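Local coordinates for kinetochore-associated protein NSL1 homolog (Homo sapiens, PDB 5LSI) that forms part of the MIS12 complex, which is required for kinetochore formation and for normal chromosome alignment and segregation in mitosis, at residues A22-E25 / M26-C30; E44-E47 / P48-D52; W55-E58 / S59-E63. All blocks are in the same frame, centred on the assembly; numbering follows the deposited sequence.

Interaction 1: A22-E25 / M26-C30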
ATOM      1  N   ALA B  22      -1.740 -13.861  -0.856  1.00 26.94           N
ATOM      2  CA  ALA B  22      -2.748 -12.986  -1.451  1.00 26.66           C
ATOM      3  C   ALA B  22      -2.325 -11.521  -1.388  1.00 28.67           C
ATOM      4  O   ALA B  22      -2.606 -10.746  -2.312  1.00 26.02           O
ATOM      5  CB  ALA B  22      -4.092 -13.194  -0.754  1.00 28.04           C
ATOM      6  N   VAL B  23      -1.656 -11.120  -0.306  1.00 24.70           N
ATOM      7  CA  VAL B  23      -1.129  -9.760  -0.228  1.00 23.90           C
ATOM      8  C   VAL B  23      -0.049  -9.551  -1.281  1.00 25.09           C
ATOM      9  O   VAL B  23      -0.013  -8.513  -1.957  1.00 28.47           O
ATOM     10  CB  VAL B  23      -0.602  -9.468   1.190  1.00 25.90           C
ATOM     11  CG1 VAL B  23       0.077  -8.102   1.241  1.00 20.92           C
ATOM     12  CG2 VAL B  23      -1.731  -9.545   2.205  1.00 23.52           C
ATOM     13  N   THR B  24       0.841 -10.535  -1.442  1.00 24.48           N
ATOM     14  CA  THR B  24       1.899 -10.443  -2.444  1.00 24.67           C
ATOM     15  C   THR B  24       1.320 -10.288  -3.847  1.00 24.01           C
ATOM     16  O   THR B  24       1.841  -9.518  -4.662  1.00 25.50           O
ATOM     17  CB  THR B  24       2.798 -11.679  -2.366  1.00 28.14           C
ATOM     18  OG1 THR B  24       3.582 -11.625  -1.168  1.00 32.29           O
ATOM     19  CG2 THR B  24       3.727 -11.762  -3.569  1.00 29.08           C
ATOM     20  N   GLU B  25       0.234 -11.003  -4.141  1.00 25.21           N
ATOM     21  CA  GLU B  25      -0.369 -10.909  -5.466  1.00 25.62           C
ATOM     22  C   GLU B  25      -1.055  -9.563  -5.664  1.00 26.12           C
ATOM     23  O   GLU B  25      -0.992  -8.981  -6.755  1.00 27.61           O
ATOM     24  CB  GLU B  25      -1.336 -12.076  -5.671  1.00 27.41           C
ATOM     25  CG  GLU B  25      -0.618 -13.421  -5.625  1.00 27.39           C
ATOM     26  CD  GLU B  25      -1.534 -14.621  -5.778  1.00 32.57           C
ATOM     27  OE1 GLU B  25      -2.724 -14.534  -5.410  1.00 34.19           O
ATOM     28  OE2 GLU B  25      -1.049 -15.664  -6.268  1.00 35.58           O
ATOM     29  N   MET B  26      -1.701  -9.049  -4.615  1.00 26.94           N
ATOM     30  CA  MET B  26      -2.257  -7.700  -4.661  1.00 26.32           C
ATOM     31  C   MET B  26      -1.172  -6.656  -4.907  1.00 25.30           C
ATOM     32  O   MET B  26      -1.365  -5.723  -5.695  1.00 24.93           O
ATOM     33  CB  MET B  26      -2.996  -7.408  -3.356  1.00 25.36           C
ATOM     34  CG  MET B  26      -3.315  -5.942  -3.128  1.00 31.40           C
ATOM     35  SD  MET B  26      -3.739  -5.604  -1.405  1.00 47.97           S
ATOM     36  CE  MET B  26      -2.192  -5.970  -0.581  1.00 32.56           C
ATOM     37  N   LEU B  27      -0.022  -6.797  -4.240  1.00 22.90           N
ATOM     38  CA  LEU B  27       1.076  -5.856  -4.448  1.00 23.09           C
ATOM     39  C   LEU B  27       1.614  -5.935  -5.872  1.00 25.69           C
ATOM     40  O   LEU B  27       2.017  -4.917  -6.448  1.00 23.63           O
ATOM     41  CB  LEU B  27       2.196  -6.119  -3.440  1.00 23.88           C
ATOM     42  CG  LEU B  27       1.852  -5.811  -1.979  1.00 25.20           C
ATOM     43  CD1 LEU B  27       3.030  -6.115  -1.068  1.00 28.00           C
ATOM     44  CD2 LEU B  27       1.410  -4.368  -1.819  1.00 29.52           C
ATOM     45  N   GLN B  28       1.636  -7.136  -6.457  1.00 23.71           N
ATOM     46  CA  GLN B  28       2.075  -7.260  -7.845  1.00 25.85           C
ATOM     47  C   GLN B  28       1.160  -6.484  -8.782  1.00 24.22           C
ATOM     48  O   GLN B  28       1.632  -5.810  -9.706  1.00 22.69           O
ATOM     49  CB  GLN B  28       2.139  -8.731  -8.256  1.00 20.55           C
ATOM     50  CG  GLN B  28       3.237  -9.511  -7.557  1.00 22.15           C
ATOM     51  CD  GLN B  28       3.280 -10.968  -7.971  1.00 27.21           C
ATOM     52  OE1 GLN B  28       2.535 -11.400  -8.853  1.00 25.50           O
ATOM     53  NE2 GLN B  28       4.162 -11.732  -7.340  1.00 22.19           N
ATOM     54  N   LEU B  29      -0.154  -6.555  -8.552  1.00 25.02           N
ATOM     55  CA  LEU B  29      -1.098  -5.804  -9.377  1.00 25.55           C
ATOM     56  C   LEU B  29      -0.885  -4.302  -9.228  1.00 28.49           C
ATOM     57  O   LEU B  29      -0.777  -3.575 -10.224  1.00 29.13           O
ATOM     58  CB  LEU B  29      -2.534  -6.184  -9.007  1.00 27.06           C
ATOM     59  CG  LEU B  29      -2.988  -7.595  -9.392  1.00 27.07           C
ATOM     60  CD1 LEU B  29      -4.314  -7.940  -8.733  1.00 27.86           C
ATOM     61  CD2 LEU B  29      -3.095  -7.725 -10.901  1.00 24.69           C
ATOM     62  N   CYS B  30      -0.825  -3.818  -7.984  1.00 26.02           N
ATOM     63  CA  CYS B  30      -0.607  -2.396  -7.743  1.00 27.14           C
ATOM     64  C   CYS B  30       0.775  -1.939  -8.180  1.00 27.93           C
ATOM     65  O   CYS B  30       0.967  -0.743  -8.421  1.00 27.49           O
ATOM     66  CB  CYS B  30      -0.804  -2.076  -6.263  1.00 22.20           C
ATOM     67  SG  CYS B  30      -2.477  -2.399  -5.682  1.00 28.39           S
TER
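Met26 returns to the preceding turn of helix 20-35 twice, through its backbone and through the end of its side chain. Its N donates to Ala22 O at 3.0 Å, the i to i+4 bond that defines an alpha helix. The side chain leaves with CG anti to the backbone N, then bends at its last torsion (chi3 65°), and the bend folds the terminal methyl, Met26 CE, back along the helix to 3.6 Å from Val23 CG1. The two side chains run side by side and point the same way, a pairing at i and i+3 that presents one apolar patch.

Leu27 takes the next carbonyl, its N 2.9 Å from Val23 O. With CG beside its own backbone N (chi1 -67°), the branch point of Leu27 comes close against that oxygen, CG to Val23 O being 3.3 Å, while Leu27 CD1 reaches Val23 CG1 more loosely at 4.2 Å. Gln28 N bonds to Thr24 O at 3.0 Å. The extended Gln28 side chain slants across Thr24, and the contact is of van der Waals type: Gln28 NE2 lies 3.8 Å from the methyl Thr24 CG2, since the hydroxyl of Thr24 is turned back to the carbonyl of Lys20. Leu29 completes the series, its N donating to Glu25 O at 3.1 Å.

Side chains of another protein chain pack on Ala22, Val23, Met26 and Leu29, and Leu27 faces helix 46-62. Four consecutive N-H...O hydrogen bonds satisfy the carbonyls of residues 22-25 and the amide N-H groups of residues 26-29, so that buried Val23, Met26 and Leu27 can offer pure hydrocarbon and thioether to partners, with the polar ends of Thr24, Glu25 and Gln28 kept to the more exposed side.

Interaction 2: E44-E47 / P48-D52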
ATOM      1  N   GLU B  44      18.295   9.184 -16.373  1.00 57.27           N
ATOM      2  CA  GLU B  44      19.503   9.131 -15.554  1.00 54.79           C
ATOM      3  C   GLU B  44      19.304   8.269 -14.312  1.00 55.35           C
ATOM      4  O   GLU B  44      20.198   7.505 -13.927  1.00 56.65           O
ATOM      5  CB  GLU B  44      19.917  10.554 -15.164  1.00 59.34           C
ATOM      6  CG  GLU B  44      21.372  10.701 -14.748  1.00 68.23           C
ATOM      7  CD  GLU B  44      21.742  12.143 -14.421  1.00 76.15           C
ATOM      8  OE1 GLU B  44      22.684  12.351 -13.622  1.00 71.79           O
ATOM      9  OE2 GLU B  44      21.094  13.068 -14.959  1.00 76.02           O
ATOM     10  N   ILE B  45      18.146   8.391 -13.662  1.00 50.59           N
ATOM     11  CA  ILE B  45      17.877   7.737 -12.390  1.00 46.48           C
ATOM     12  C   ILE B  45      16.683   6.795 -12.467  1.00 42.04           C
ATOM     13  O   ILE B  45      16.279   6.236 -11.446  1.00 37.04           O
ATOM     14  CB  ILE B  45      17.666   8.773 -11.268  1.00 44.43           C
ATOM     15  CG1 ILE B  45      16.572   9.763 -11.676  1.00 45.02           C
ATOM     16  CG2 ILE B  45      18.968   9.489 -10.951  1.00 44.41           C
ATOM     17  CD1 ILE B  45      15.772  10.317 -10.514  1.00 43.19           C
ATOM     18  N   ARG B  46      16.117   6.597 -13.662  1.00 43.49           N
ATOM     19  CA  ARG B  46      14.822   5.926 -13.777  1.00 42.67           C
ATOM     20  C   ARG B  46      14.847   4.532 -13.158  1.00 37.04           C
ATOM     21  O   ARG B  46      14.016   4.210 -12.301  1.00 37.83           O
ATOM     22  CB  ARG B  46      14.390   5.856 -15.242  1.00 43.63           C
ATOM     23  CG  ARG B  46      13.049   5.165 -15.445  1.00 43.51           C
ATOM     24  CD  ARG B  46      12.593   5.206 -16.897  1.00 46.07           C
ATOM     25  NE  ARG B  46      12.463   6.574 -17.392  1.00 54.44           N
ATOM     26  CZ  ARG B  46      13.061   7.035 -18.488  1.00 58.87           C
ATOM     27  NH1 ARG B  46      13.828   6.235 -19.214  1.00 59.46           N
ATOM     28  NH2 ARG B  46      12.886   8.296 -18.860  1.00 60.83           N
ATOM     29  N   GLU B  47      15.791   3.687 -13.578  1.00 35.60           N
ATOM     30  CA  GLU B  47      15.809   2.309 -13.091  1.00 38.10           C
ATOM     31  C   GLU B  47      16.015   2.208 -11.583  1.00 32.91           C
ATOM     32  O   GLU B  47      15.202   1.546 -10.919  1.00 31.95           O
ATOM     33  CB  GLU B  47      16.861   1.496 -13.852  1.00 43.10           C
ATOM     34  CG  GLU B  47      16.485   1.162 -15.277  1.00 45.00           C
ATOM     35  CD  GLU B  47      17.408   0.123 -15.880  1.00 60.69           C
ATOM     36  OE1 GLU B  47      18.591   0.074 -15.471  1.00 61.06           O
ATOM     37  OE2 GLU B  47      16.951  -0.649 -16.750  1.00 65.87           O
ATOM     38  N   PRO B  48      17.051   2.809 -10.981  1.00 33.31           N
ATOM     39  CA  PRO B  48      17.182   2.692  -9.521  1.00 33.46           C
ATOM     40  C   PRO B  48      16.052   3.370  -8.762  1.00 31.52           C
ATOM     41  O   PRO B  48      15.674   2.886  -7.688  1.00 28.75           O
ATOM     42  CB  PRO B  48      18.536   3.356  -9.236  1.00 36.05           C
ATOM     43  CG  PRO B  48      18.731   4.297 -10.364  1.00 34.11           C
ATOM     44  CD  PRO B  48      18.154   3.602 -11.557  1.00 36.84           C
ATOM     45  N   ALA B  49      15.493   4.463  -9.291  1.00 29.22           N
ATOM     46  CA  ALA B  49      14.392   5.137  -8.608  1.00 30.52           C
ATOM     47  C   ALA B  49      13.137   4.275  -8.587  1.00 31.81           C
ATOM     48  O   ALA B  49      12.393   4.277  -7.599  1.00 28.89           O
ATOM     49  CB  ALA B  49      14.103   6.484  -9.269  1.00 36.66           C
ATOM     50  N   LEU B  50      12.885   3.528  -9.665  1.00 29.73           N
ATOM     51  CA  LEU B  50      11.705   2.671  -9.703  1.00 28.00           C
ATOM     52  C   LEU B  50      11.863   1.472  -8.778  1.00 29.74           C
ATOM     53  O   LEU B  50      10.907   1.077  -8.102  1.00 28.14           O
ATOM     54  CB  LEU B  50      11.426   2.212 -11.135  1.00 34.01           C
ATOM     55  CG  LEU B  50      10.746   3.231 -12.053  1.00 36.55           C
ATOM     56  CD1 LEU B  50      10.403   2.603 -13.395  1.00 38.42           C
ATOM     57  CD2 LEU B  50       9.498   3.798 -11.390  1.00 36.51           C
ATOM     58  N   ARG B  51      13.054   0.867  -8.746  1.00 28.51           N
ATOM     59  CA  ARG B  51      13.308  -0.181  -7.763  1.00 28.94           C
ATOM     60  C   ARG B  51      13.118   0.346  -6.348  1.00 26.78           C
ATOM     61  O   ARG B  51      12.505  -0.319  -5.503  1.00 27.45           O
ATOM     62  CB  ARG B  51      14.719  -0.746  -7.936  1.00 30.50           C
ATOM     63  CG  ARG B  51      14.907  -1.619  -9.175  1.00 32.12           C
ATOM     64  CD  ARG B  51      16.200  -2.430  -9.092  1.00 36.77           C
ATOM     65  NE  ARG B  51      17.383  -1.583  -8.957  1.00 30.43           N
ATOM     66  CZ  ARG B  51      18.093  -1.123  -9.981  1.00 34.30           C
ATOM     67  NH1 ARG B  51      17.745  -1.430 -11.223  1.00 36.77           N
ATOM     68  NH2 ARG B  51      19.152  -0.355  -9.761  1.00 33.40           N
ATOM     69  N   ASP B  52      13.630   1.548  -6.076  1.00 28.45           N
ATOM     70  CA  ASP B  52      13.485   2.143  -4.751  1.00 27.44           C
ATOM     71  C   ASP B  52      12.019   2.407  -4.429  1.00 25.86           C
ATOM     72  O   ASP B  52      11.540   2.068  -3.339  1.00 27.41           O
ATOM     73  CB  ASP B  52      14.304   3.434  -4.677  1.00 30.34           C
ATOM     74  CG  ASP B  52      14.175   4.133  -3.341  1.00 36.72           C
ATOM     75  OD1 ASP B  52      14.035   3.439  -2.310  1.00 42.20           O
ATOM     76  OD2 ASP B  52      14.209   5.382  -3.320  1.00 41.79           O
TER
HETATM   77  O   HOH W   1      20.056  -1.457 -13.350  1.00 51.74           O
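The guanidinium of Arg51 lies with one face over the backbone of the turn before it: Glu47 O stands 3.9 Å above the guanidinium plane and Pro48 CA 3.6 Å above it, both displaced toward the rim. A bend at chi3 (-59°) folds the Arg51 chain back to this place. The NH1 corner meets Glu47 through solvent, a water accepting from Arg51 NH1 at 3.1 Å and donating to Glu47 OE1 at 3.0 Å. Directly, Glu47 OE1 and Arg51 NH1 are 4.6 Å apart, too far for a salt bridge, although the opposite charges probably still attract.

The place is the first turn of helix 46-62, where a proline is readily accommodated because its nitrogen has no hydrogen to give to a preceding turn. The bonds of the helix start around it. Ala49 N reaches Ile45 O at 2.9 Å, nearly in line with the carbonyl bond (169° at the oxygen), and Leu50 N donates to Arg46 O. Glu47 O receives Arg51 N at 3.1 Å in an almost straight bond (174° at the hydrogen), with Leu50 N adding a weak one.

One residue earlier on each turn, Arg46 touches Leu50 by its aliphatic part, Arg46 CG lying 4.2 Å from Leu50 CD1. Its charged end is engaged with the preceding loop, NE on Gly38 O and NH2 on Leu41 O, which fastens the start of the helix to that loop. Ile45, Arg46 and Ala49 also pack against side chains of another protein chain, an aromatic one in the case of Arg46.

Interaction 3: W55-E58 / S59-E63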
ATOM      1  N   TRP B  55      10.108  -0.884  -3.786  1.00 22.93           N
ATOM      2  CA  TRP B  55      10.467  -1.470  -2.498  1.00 24.54           C
ATOM      3  C   TRP B  55       9.911  -0.648  -1.340  1.00 24.19           C
ATOM      4  O   TRP B  55       9.481  -1.204  -0.324  1.00 23.89           O
ATOM      5  CB  TRP B  55      11.990  -1.602  -2.406  1.00 27.67           C
ATOM      6  CG  TRP B  55      12.497  -1.988  -1.056  1.00 32.62           C
ATOM      7  CD1 TRP B  55      12.159  -3.100  -0.331  1.00 39.81           C
ATOM      8  CD2 TRP B  55      13.444  -1.266  -0.263  1.00 38.26           C
ATOM      9  NE1 TRP B  55      12.841  -3.107   0.871  1.00 42.56           N
ATOM     10  CE2 TRP B  55      13.634  -1.989   0.934  1.00 39.39           C
ATOM     11  CE3 TRP B  55      14.151  -0.076  -0.449  1.00 43.77           C
ATOM     12  CZ2 TRP B  55      14.504  -1.556   1.940  1.00 49.87           C
ATOM     13  CZ3 TRP B  55      15.014   0.352   0.548  1.00 47.21           C
ATOM     14  CH2 TRP B  55      15.184  -0.384   1.726  1.00 52.35           C
ATOM     15  N   THR B  56       9.912   0.681  -1.472  1.00 23.72           N
ATOM     16  CA  THR B  56       9.270   1.528  -0.471  1.00 25.03           C
ATOM     17  C   THR B  56       7.775   1.259  -0.415  1.00 24.30           C
ATOM     18  O   THR B  56       7.191   1.176   0.672  1.00 21.36           O
ATOM     19  CB  THR B  56       9.533   3.002  -0.785  1.00 27.25           C
ATOM     20  OG1 THR B  56      10.944   3.253  -0.757  1.00 26.94           O
ATOM     21  CG2 THR B  56       8.844   3.893   0.227  1.00 28.55           C
ATOM     22  N   PHE B  57       7.141   1.110  -1.579  1.00 23.34           N
ATOM     23  CA  PHE B  57       5.708   0.837  -1.623  1.00 23.17           C
ATOM     24  C   PHE B  57       5.382  -0.486  -0.940  1.00 25.32           C
ATOM     25  O   PHE B  57       4.498  -0.553  -0.078  1.00 26.24           O
ATOM     26  CB  PHE B  57       5.223   0.836  -3.073  1.00 22.71           C
ATOM     27  CG  PHE B  57       3.815   0.339  -3.245  1.00 25.23           C
ATOM     28  CD1 PHE B  57       2.740   1.097  -2.813  1.00 21.34           C
ATOM     29  CD2 PHE B  57       3.568  -0.885  -3.850  1.00 22.32           C
ATOM     30  CE1 PHE B  57       1.442   0.640  -2.972  1.00 22.43           C
ATOM     31  CE2 PHE B  57       2.273  -1.347  -4.017  1.00 22.59           C
ATOM     32  CZ  PHE B  57       1.210  -0.587  -3.573  1.00 25.10           C
ATOM     33  N   GLU B  58       6.098  -1.551  -1.305  1.00 22.67           N
ATOM     34  CA  GLU B  58       5.824  -2.857  -0.713  1.00 25.87           C
ATOM     35  C   GLU B  58       6.152  -2.877   0.775  1.00 22.71           C
ATOM     36  O   GLU B  58       5.439  -3.510   1.562  1.00 26.13           O
ATOM     37  CB  GLU B  58       6.603  -3.942  -1.456  1.00 27.06           C
ATOM     38  CG  GLU B  58       6.094  -4.189  -2.864  1.00 26.72           C
ATOM     39  CD  GLU B  58       6.957  -5.167  -3.640  1.00 40.91           C
ATOM     40  OE1 GLU B  58       8.122  -5.390  -3.238  1.00 39.84           O
ATOM     41  OE2 GLU B  58       6.467  -5.711  -4.653  1.00 38.94           O
ATOM     42  N   SER B  59       7.222  -2.191   1.182  1.00 20.34           N
ATOM     43  CA  SER B  59       7.569  -2.144   2.601  1.00 25.31           C
ATOM     44  C   SER B  59       6.498  -1.434   3.416  1.00 24.06           C
ATOM     45  O   SER B  59       6.133  -1.894   4.502  1.00 26.65           O
ATOM     46  CB  SER B  59       8.919  -1.458   2.795  1.00 26.95           C
ATOM     47  OG  SER B  59       9.958  -2.237   2.238  1.00 30.15           O
ATOM     48  N   ALA B  60       5.976  -0.314   2.908  1.00 26.19           N
ATOM     49  CA  ALA B  60       4.964   0.425   3.655  1.00 24.07           C
ATOM     50  C   ALA B  60       3.714  -0.415   3.868  1.00 26.06           C
ATOM     51  O   ALA B  60       3.092  -0.354   4.935  1.00 26.26           O
ATOM     52  CB  ALA B  60       4.617   1.726   2.932  1.00 26.16           C
ATOM     53  N   VAL B  61       3.328  -1.207   2.865  1.00 23.07           N
ATOM     54  CA  VAL B  61       2.165  -2.075   3.018  1.00 22.18           C
ATOM     55  C   VAL B  61       2.475  -3.203   3.992  1.00 25.47           C
ATOM     56  O   VAL B  61       1.709  -3.469   4.925  1.00 25.47           O
ATOM     57  CB  VAL B  61       1.712  -2.622   1.650  1.00 25.15           C
ATOM     58  CG1 VAL B  61       0.619  -3.665   1.828  1.00 21.87           C
ATOM     59  CG2 VAL B  61       1.216  -1.495   0.764  1.00 20.31           C
ATOM     60  N   GLN B  62       3.616  -3.872   3.798  1.00 25.39           N
ATOM     61  CA  GLN B  62       3.943  -5.044   4.605  1.00 25.13           C
ATOM     62  C   GLN B  62       4.122  -4.686   6.077  1.00 28.04           C
ATOM     63  O   GLN B  62       3.695  -5.439   6.960  1.00 26.60           O
ATOM     64  CB  GLN B  62       5.199  -5.716   4.057  1.00 25.69           C
ATOM     65  CG  GLN B  62       4.990  -6.402   2.720  1.00 28.83           C
ATOM     66  CD  GLN B  62       6.296  -6.778   2.051  1.00 30.81           C
ATOM     67  OE1 GLN B  62       7.371  -6.614   2.630  1.00 31.01           O
ATOM     68  NE2 GLN B  62       6.212  -7.284   0.828  1.00 31.80           N
ATOM     69  N   GLU B  63       4.757  -3.548   6.368  1.00 27.26           N
ATOM     70  CA  GLU B  63       4.963  -3.173   7.762  1.00 28.53           C
ATOM     71  C   GLU B  63       3.688  -2.682   8.434  1.00 28.95           C
ATOM     72  O   GLU B  63       3.684  -2.502   9.657  1.00 28.10           O
ATOM     73  CB  GLU B  63       6.047  -2.099   7.871  1.00 31.92           C
ATOM     74  CG  GLU B  63       7.365  -2.484   7.227  1.00 37.23           C
ATOM     75  CD  GLU B  63       8.549  -2.252   8.136  1.00 54.27           C
ATOM     76  OE1 GLU B  63       8.498  -2.709   9.298  1.00 58.46           O
ATOM     77  OE2 GLU B  63       9.524  -1.609   7.690  1.00 58.78           O
TER
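Trp55 O is gripped twice by Ser59, which reaches it with both of its donors. Ser59 OG gives its hydrogen at 2.8 Å to Trp55 O, and Ser59 N donates to Trp55 O at 2.9 Å; the two arrive from opposite faces of the carbonyl plane, each tilted 31° from it. The hydroxyl can do this because OG stands beside its own backbone N (chi1 -67°), turned toward the preceding turn. Ser59 OG also lies over one face of the Trp55 indole, 3.3 Å from Trp55 NE1, but the angle is too poor for a hydrogen bond there.

The remaining carbonyls of residues 55-58 each take an amide from the next turn: Ala60 N donates to Thr56 O, Val61 N to Phe57 O at 3.2 Å, and Gln62 N to Glu58 O at 2.9 Å. The hydroxyl of Thr56 is satisfied by Asp52 O, one turn back, and Ala60 O by Asn64 ND2.

Gln62 runs extended past Glu58, its CG only 3.1 Å from Glu58 O and its NE2 4.1 Å from Glu58 CB; the side-chain amide lies alongside that turn, with no hydrogen bond to residues 55-58 from its NE2 or OE1. With an alanine here the backbone bond could persist, but Glu58 CB and Leu27 on helix 20-35 would probably lose the packing they receive from the glutamine's end, opening a gap between the helices there. Val61 CG2 meets the ring of Phe57 obliquely, 4.3 Å from Phe57 CE1.

Phe57, Val61 and Gln62 turn to helix 20-35, and another protein chain packs on Thr56, Ala60 and Val61. This last part of helix 46-62 leads into strand 65-67, which runs parallel to strand 15-17.

Following this N-terminal piece of NSL1 from its start, strand 15-17 leads into helix 20-35, where interaction 1 lies; the chain then turns back into helix 46-62, whose start holds interaction 2 and whose final turns hold interaction 3. Each closes no more than local helical turns, so the three stand in series, neither nesting nor crossing. Interactions 1 and 3, with centres about 11 Å apart, meet across the helical hairpin, which packs against another protein chain: Leu27 CD2 packs 3.8 Å from Val61 CG1, and Cys30 CB 3.7 Å from Phe57 CZ. Interaction 2 sits at the far end, its centre about 21 Å from that of interaction 1, and adjoins interaction 3 only along the helix.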